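Cytochrome c-554 (PDB 1FT5) carries electrons in ammonia oxidation, accepting them directly from hydroxylamine oxidoreductase into a protein that holds four covalently bound hemes. Local coordinates at residues Asp2-Gly7 against Gly95-Gly100; His64-Gly69 against Gly87-His92. One frame throughout, in Å; residues are numbered along the deposited sequence.

Interaction 1 of 2, residues Asp2-Gly7 against Gly95-Gly100; sequences DAPFEG and GRNFRG. With HEM (protoporphyrin IX containing Fe), chain E.
E6, R96 and R99 form a three-residue salt-bridge network that fastens the N-terminal loop 2-7 to segment 95-100, which runs into helix 99-112. It illustrates how one carboxylate can serve two guanidinium groups in different ways. R99 meets it in a two-pronged grip: NH2 donates to the syn lone pair of E6 OE1 over 2.8 Å at a nearly straight angle, while NE reaches OE2 at a very short 2.5 Å. The carboxylate meets the R99 guanidinium at its edge, the planes only 12° apart. R96 comes in almost perpendicular, its plane turned 85° from the carboxylate, and its NH1 makes only a weak bond to E6 OE1, 3.0 Å long. With CG anti to the backbone N (chi1 -179°), the extended R96 chain crosses E6 at about a right angle, R96 CB 3.6 Å from E6 CG.

The backbone adds its own link, R96 N donating to P4 O over 3.1 Å. Beside this bond, the P4 ring makes nonpolar contact with the aliphatic part of R96, and A3 CB is in van der Waals contact with N97 ND2. The backbone N-H groups of E6, G7 and G95 are all taken by the carboxylate of E89, which satisfies both segments from one side chain. Helix 99-112 also carries H102, an axial heme iron ligand whose ring meets that of F98. On the heme side, F98 CE1 touches vinyl-derived carbon CBB at 3.6 Å, and G95 CA approaches that same carbon to 3.7 Å.

Interaction 2 of 2, residues His64-Gly69 against Gly87-His92; sequences HVDGFG and GCESCH. With HEM (protoporphyrin IX containing Fe), chain G.
V65 and D66 lead segment 64-69 against S90, in the middle of the CXXCH heme-attachment motif C88-H92. Just before them, H64 serves as an axial ligand of the iron of heme 2, so a segment that supplies a ligand to one heme packs against the attachment helix of another. V65 turns its side chain away from that helix, and its O lies 3.7 Å from S90 OG. D66 carries the contact. With CG beside the backbone N (chi1 -73°), its carboxylate reaches the start of the helix, where OD2 accepts two bonds: one from S90 OG at 2.5 Å, on the anti lone pair, and one from G87 N at 2.8 Å, on the syn side but 29° out of the carboxylate plane. D66 OD1 faces E89 OE1 at 4.5 Å, and a water that donates to both and accepts from E89 N probably eases their like charges; E89 OE1 is itself bound by G7 N. At G67, a second water bridges the backbone N to S90 OG.

On either side of S90 in the sequence, C88 SG and C91 SG are bonded covalently to the heme, and H92 NE2 binds its iron at 2.0 Å opposite H179. The loop 64-69 follows helix 40-45 and is linked by D66 backbone bonds to Y74 and L83, in the helix- and strand-free connection that leads to helix 88-92, itself followed by helix 99-112.

Interaction 2 is nested along the chain within the loop closed by interaction 1: segment 2-7 comes first, then 64-69 and 87-92, and 95-100 last. The two centres lie about 11 Å apart, and helices 88-92 and 99-112 follow each other directly. Direct contacts join them: E89 of helix 88-92 is the shared residue, and F98 CE2 packs on H92 O at 3.5 Å. Interaction 2 sits near the centre of the chain and interaction 1 further out. Together they tie the N-terminus to a chain region that supplies axial ligands to three of the four hemes (H64, H92 and H102), in a protein that is mostly loop.

Interaction 1 of 2, residues Asp2-Gly7 against Gly95-Gly100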
# COMPACT_ATOMS: atom_id res chain seq x y z
N ASP A 2 -16.98 -4.93 4.60
CA ASP A 2 -15.76 -4.21 4.25
C ASP A 2 -16.05 -3.57 2.90
O ASP A 2 -17.09 -3.85 2.26
CB ASP A 2 -14.58 -5.18 4.11
CG ASP A 2 -13.32 -4.66 4.78
OD1 ASP A 2 -12.63 -3.82 4.15
OD2 ASP A 2 -13.03 -5.09 5.93
N ALA A 3 -15.13 -2.71 2.47
CA ALA A 3 -15.26 -2.01 1.21
C ALA A 3 -14.51 -2.63 0.05
O ALA A 3 -13.44 -3.25 0.23
CB ALA A 3 -14.76 -0.55 1.38
N PRO A 4 -15.04 -2.46 -1.16
CA PRO A 4 -14.36 -2.98 -2.33
C PRO A 4 -13.15 -2.12 -2.72
O PRO A 4 -13.11 -0.92 -2.50
CB PRO A 4 -15.40 -2.90 -3.44
CG PRO A 4 -16.71 -2.54 -2.74
CD PRO A 4 -16.35 -1.86 -1.49
N PHE A 5 -12.18 -2.74 -3.32
CA PHE A 5 -11.06 -2.03 -3.91
C PHE A 5 -11.50 -1.44 -5.24
O PHE A 5 -12.44 -1.98 -5.90
CB PHE A 5 -9.95 -3.00 -4.27
CG PHE A 5 -9.13 -3.42 -3.09
CD1 PHE A 5 -7.90 -2.78 -2.83
CD2 PHE A 5 -9.58 -4.41 -2.22
CE1 PHE A 5 -7.14 -3.15 -1.66
CE2 PHE A 5 -8.84 -4.77 -1.10
CZ PHE A 5 -7.64 -4.14 -0.81
N GLU A 6 -10.83 -0.38 -5.70
CA GLU A 6 -11.13 0.16 -7.02
C GLU A 6 -9.88 0.46 -7.86
O GLU A 6 -9.98 0.65 -9.08
CB GLU A 6 -11.94 1.44 -6.97
CG GLU A 6 -13.37 1.32 -6.74
CD GLU A 6 -13.98 2.72 -6.79
OE1 GLU A 6 -14.88 2.93 -7.63
OE2 GLU A 6 -13.51 3.60 -6.00
N GLY A 7 -8.70 0.54 -7.24
CA GLY A 7 -7.55 0.89 -8.04
C GLY A 7 -6.98 2.23 -7.66
O GLY A 7 -7.63 2.99 -6.96
N GLY A 95 -10.69 1.58 -1.26
CA GLY A 95 -11.23 2.94 -1.31
C GLY A 95 -12.53 3.22 -1.99
O GLY A 95 -12.93 4.40 -2.02
N ARG A 96 -13.26 2.20 -2.43
CA ARG A 96 -14.48 2.56 -3.11
C ARG A 96 -15.46 3.42 -2.29
O ARG A 96 -16.14 4.26 -2.92
CB ARG A 96 -15.21 1.31 -3.61
CG ARG A 96 -16.52 1.69 -4.37
CD ARG A 96 -17.02 0.61 -5.26
NE ARG A 96 -18.38 0.97 -5.73
CZ ARG A 96 -18.62 1.46 -6.95
NH1 ARG A 96 -17.61 1.65 -7.80
NH2 ARG A 96 -19.86 1.79 -7.30
N ASN A 97 -15.57 3.17 -0.99
CA ASN A 97 -16.51 3.87 -0.13
C ASN A 97 -15.93 5.14 0.47
O ASN A 97 -16.65 6.12 0.65
CB ASN A 97 -17.04 2.98 0.98
CG ASN A 97 -17.90 1.82 0.42
OD1 ASN A 97 -18.35 1.88 -0.72
ND2 ASN A 97 -18.10 0.79 1.22
N PHE A 98 -14.64 5.16 0.78
CA PHE A 98 -14.14 6.37 1.40
C PHE A 98 -13.69 7.44 0.46
O PHE A 98 -13.67 8.62 0.87
CB PHE A 98 -13.06 6.05 2.51
CG PHE A 98 -11.66 5.62 2.00
CD1 PHE A 98 -10.84 6.50 1.28
CD2 PHE A 98 -11.12 4.34 2.33
CE1 PHE A 98 -9.55 6.19 0.89
CE2 PHE A 98 -9.79 4.02 1.93
CZ PHE A 98 -9.02 4.92 1.22
N ARG A 99 -13.37 7.11 -0.78
CA ARG A 99 -12.84 8.09 -1.71
C ARG A 99 -13.81 9.23 -1.98
O ARG A 99 -13.38 10.36 -2.15
CB ARG A 99 -12.42 7.43 -3.01
CG ARG A 99 -13.55 6.95 -3.85
CD ARG A 99 -13.10 6.95 -5.30
NE ARG A 99 -13.90 6.05 -6.11
CZ ARG A 99 -15.00 6.44 -6.75
NH1 ARG A 99 -15.39 7.71 -6.66
NH2 ARG A 99 -15.72 5.55 -7.44
N GLY A 100 -15.11 8.90 -1.99
CA GLY A 100 -16.12 9.94 -2.22
C GLY A 100 -16.19 10.90 -1.04
O GLY A 100 -16.56 12.10 -1.26
CHA HEM E . -6.71 13.11 2.51
CHB HEM E . -5.61 8.75 0.73
CHC HEM E . -8.71 9.53 -2.95
CHD HEM E . -8.96 14.26 -1.64
C1A HEM E . -6.19 11.84 2.37
C2A HEM E . -5.32 11.20 3.35
C3A HEM E . -4.97 9.99 2.80
C4A HEM E . -5.65 9.89 1.56
CMA HEM E . -4.06 8.89 3.38
CAA HEM E . -4.93 11.75 4.69
CBA HEM E . -5.99 11.46 5.75
CGA HEM E . -5.58 11.82 7.16
O1A HEM E . -5.56 13.08 7.46
O2A HEM E . -5.30 10.92 8.00
C1B HEM E . -6.37 8.62 -0.43
C2B HEM E . -6.46 7.41 -1.15
C3B HEM E . -7.42 7.57 -2.13
C4B HEM E . -7.87 8.94 -2.03
CMB HEM E . -5.65 6.12 -0.87
CAB HEM E . -7.92 6.53 -3.19
CBB HEM E . -8.84 5.44 -2.61
C1C HEM E . -8.98 10.90 -2.93
C2C HEM E . -9.71 11.57 -4.00
C3C HEM E . -9.68 12.90 -3.66
C4C HEM E . -9.05 13.04 -2.40
CMC HEM E . -10.31 10.93 -5.28
CAC HEM E . -10.15 14.08 -4.54
CBC HEM E . -11.59 14.21 -4.97
C1D HEM E . -8.42 14.31 -0.35
C2D HEM E . -8.43 15.46 0.47
C3D HEM E . -7.85 15.14 1.64
C4D HEM E . -7.46 13.76 1.54
CMD HEM E . -9.04 16.85 0.04
CAD HEM E . -7.51 16.12 2.71
CBD HEM E . -6.20 16.84 2.50
CGD HEM E . -5.72 17.82 3.57
O1D HEM E . -4.96 18.71 3.13
O2D HEM E . -6.05 17.66 4.75
NA HEM E . -6.38 11.03 1.27
NB HEM E . -7.23 9.59 -0.96
NC HEM E . -8.57 11.80 -1.94
ND HEM E . -7.84 13.26 0.35
FE HEM E . -7.53 11.44 -0.30

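Interaction 2 of 2, residues His64-Gly69 against Gly87-His92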
# COMPACT_ATOMS: atom_id res chain seq x y z
N HIS A 64 2.03 -8.74 -4.72
CA HIS A 64 2.63 -7.84 -5.69
C HIS A 64 1.61 -6.97 -6.45
O HIS A 64 1.95 -6.35 -7.45
CB HIS A 64 3.46 -8.65 -6.69
CG HIS A 64 4.73 -9.22 -6.07
ND1 HIS A 64 5.99 -8.76 -6.36
CD2 HIS A 64 4.91 -10.21 -5.14
CE1 HIS A 64 6.90 -9.46 -5.63
NE2 HIS A 64 6.27 -10.33 -4.86
N VAL A 65 0.37 -7.03 -5.95
CA VAL A 65 -0.79 -6.28 -6.55
C VAL A 65 -1.70 -5.81 -5.42
O VAL A 65 -1.58 -6.21 -4.27
CB VAL A 65 -1.62 -7.23 -7.47
CG1 VAL A 65 -0.74 -7.81 -8.58
CG2 VAL A 65 -2.32 -8.36 -6.63
N ASP A 66 -2.70 -5.00 -5.80
CA ASP A 66 -3.71 -4.59 -4.82
C ASP A 66 -4.95 -5.52 -4.71
O ASP A 66 -5.55 -5.84 -5.74
CB ASP A 66 -4.33 -3.23 -5.28
CG ASP A 66 -3.42 -2.06 -5.11
OD1 ASP A 66 -3.57 -1.10 -5.93
OD2 ASP A 66 -2.59 -2.05 -4.18
N GLY A 67 -5.31 -5.90 -3.47
CA GLY A 67 -6.56 -6.57 -3.23
C GLY A 67 -6.74 -7.96 -3.83
O GLY A 67 -7.86 -8.37 -4.16
N PHE A 68 -5.67 -8.72 -3.92
CA PHE A 68 -5.85 -10.06 -4.52
C PHE A 68 -6.77 -10.90 -3.62
O PHE A 68 -6.61 -10.91 -2.39
CB PHE A 68 -4.49 -10.76 -4.61
CG PHE A 68 -4.52 -12.05 -5.37
CD1 PHE A 68 -4.91 -12.10 -6.69
CD2 PHE A 68 -4.13 -13.24 -4.74
CE1 PHE A 68 -4.92 -13.29 -7.41
CE2 PHE A 68 -4.13 -14.45 -5.47
CZ PHE A 68 -4.50 -14.48 -6.77
N GLY A 69 -7.74 -11.57 -4.25
CA GLY A 69 -8.70 -12.39 -3.50
C GLY A 69 -9.75 -11.59 -2.72
O GLY A 69 -10.55 -12.16 -1.95
N GLY A 87 -0.09 -0.77 -4.53
CA GLY A 87 -0.55 0.62 -4.64
C GLY A 87 -1.22 1.19 -3.44
O GLY A 87 -1.19 0.68 -2.32
N CYS A 88 -1.93 2.31 -3.71
CA CYS A 88 -2.46 3.09 -2.59
C CYS A 88 -3.32 2.35 -1.61
O CYS A 88 -3.24 2.49 -0.42
CB CYS A 88 -3.27 4.28 -3.20
SG CYS A 88 -2.54 5.10 -4.59
N GLU A 89 -4.28 1.55 -2.14
CA GLU A 89 -5.22 0.88 -1.29
C GLU A 89 -4.58 -0.30 -0.53
O GLU A 89 -5.12 -0.71 0.46
CB GLU A 89 -6.35 0.35 -2.14
CG GLU A 89 -7.25 1.46 -2.76
CD GLU A 89 -8.15 0.88 -3.84
OE1 GLU A 89 -7.63 0.35 -4.82
OE2 GLU A 89 -9.39 0.91 -3.67
N SER A 90 -3.46 -0.81 -1.05
CA SER A 90 -2.80 -1.89 -0.28
C SER A 90 -2.37 -1.41 1.09
O SER A 90 -2.28 -2.22 2.02
CB SER A 90 -1.59 -2.48 -1.03
OG SER A 90 -2.04 -3.33 -2.07
N CYS A 91 -2.10 -0.10 1.25
CA CYS A 91 -1.77 0.42 2.59
C CYS A 91 -2.93 1.19 3.24
O CYS A 91 -3.23 1.02 4.42
CB CYS A 91 -0.53 1.34 2.52
SG CYS A 91 0.94 0.36 2.06
N HIS A 92 -3.57 2.02 2.44
CA HIS A 92 -4.62 2.86 3.00
C HIS A 92 -5.99 2.23 3.07
O HIS A 92 -6.91 2.83 3.61
CB HIS A 92 -4.70 4.14 2.15
CG HIS A 92 -3.47 4.97 2.29
ND1 HIS A 92 -3.19 5.69 3.43
CD2 HIS A 92 -2.43 5.18 1.44
CE1 HIS A 92 -2.01 6.29 3.24
NE2 HIS A 92 -1.50 6.03 2.06
CHA HEM G . 0.21 9.00 3.98
CHB HEM G . -1.66 9.12 -0.53
CHC HEM G . 0.39 4.76 -1.40
CHD HEM G . 1.66 4.43 3.28
C1A HEM G . -0.44 9.40 2.80
C2A HEM G . -1.10 10.66 2.64
C3A HEM G . -1.64 10.68 1.41
C4A HEM G . -1.31 9.45 0.77
CMA HEM G . -2.47 11.81 0.76
CAA HEM G . -1.19 11.79 3.73
CBA HEM G . -0.13 12.93 3.43
CGA HEM G . 1.32 12.40 3.30
O1A HEM G . 1.78 11.77 4.24
O2A HEM G . 1.92 12.61 2.25
C1B HEM G . -1.27 7.90 -1.16
C2B HEM G . -1.56 7.60 -2.53
C3B HEM G . -0.95 6.39 -2.81
C4B HEM G . -0.30 6.00 -1.56
CMB HEM G . -2.38 8.49 -3.47
CAB HEM G . -0.87 5.57 -4.06
CBB HEM G . -0.19 6.34 -5.22
C1C HEM G . 0.89 4.33 -0.17
C2C HEM G . 1.45 3.04 0.00
C3C HEM G . 1.73 2.91 1.28
C4C HEM G . 1.43 4.14 1.94
CMC HEM G . 1.65 1.97 -1.09
CAC HEM G . 2.29 1.63 1.99
CBC HEM G . 3.50 0.94 1.41
C1D HEM G . 1.41 5.68 3.88
C2D HEM G . 1.69 5.98 5.27
C3D HEM G . 1.32 7.30 5.44
C4D HEM G . 0.80 7.74 4.17
CMD HEM G . 2.21 5.01 6.31
CAD HEM G . 1.27 8.09 6.74
CBD HEM G . -0.13 8.18 7.26
CGD HEM G . -0.41 9.37 8.20
O1D HEM G . -1.58 9.49 8.60
O2D HEM G . 0.53 10.11 8.50
NA HEM G . -0.56 8.67 1.65
NB HEM G . -0.50 6.91 -0.54
NC HEM G . 0.88 5.01 1.00
ND HEM G . 0.85 6.77 3.18
FE HEM G . 0.19 6.86 1.31
O HOH W 1 -4.87 1.05 -4.95
O HOH W 2 -3.59 -5.45 -1.25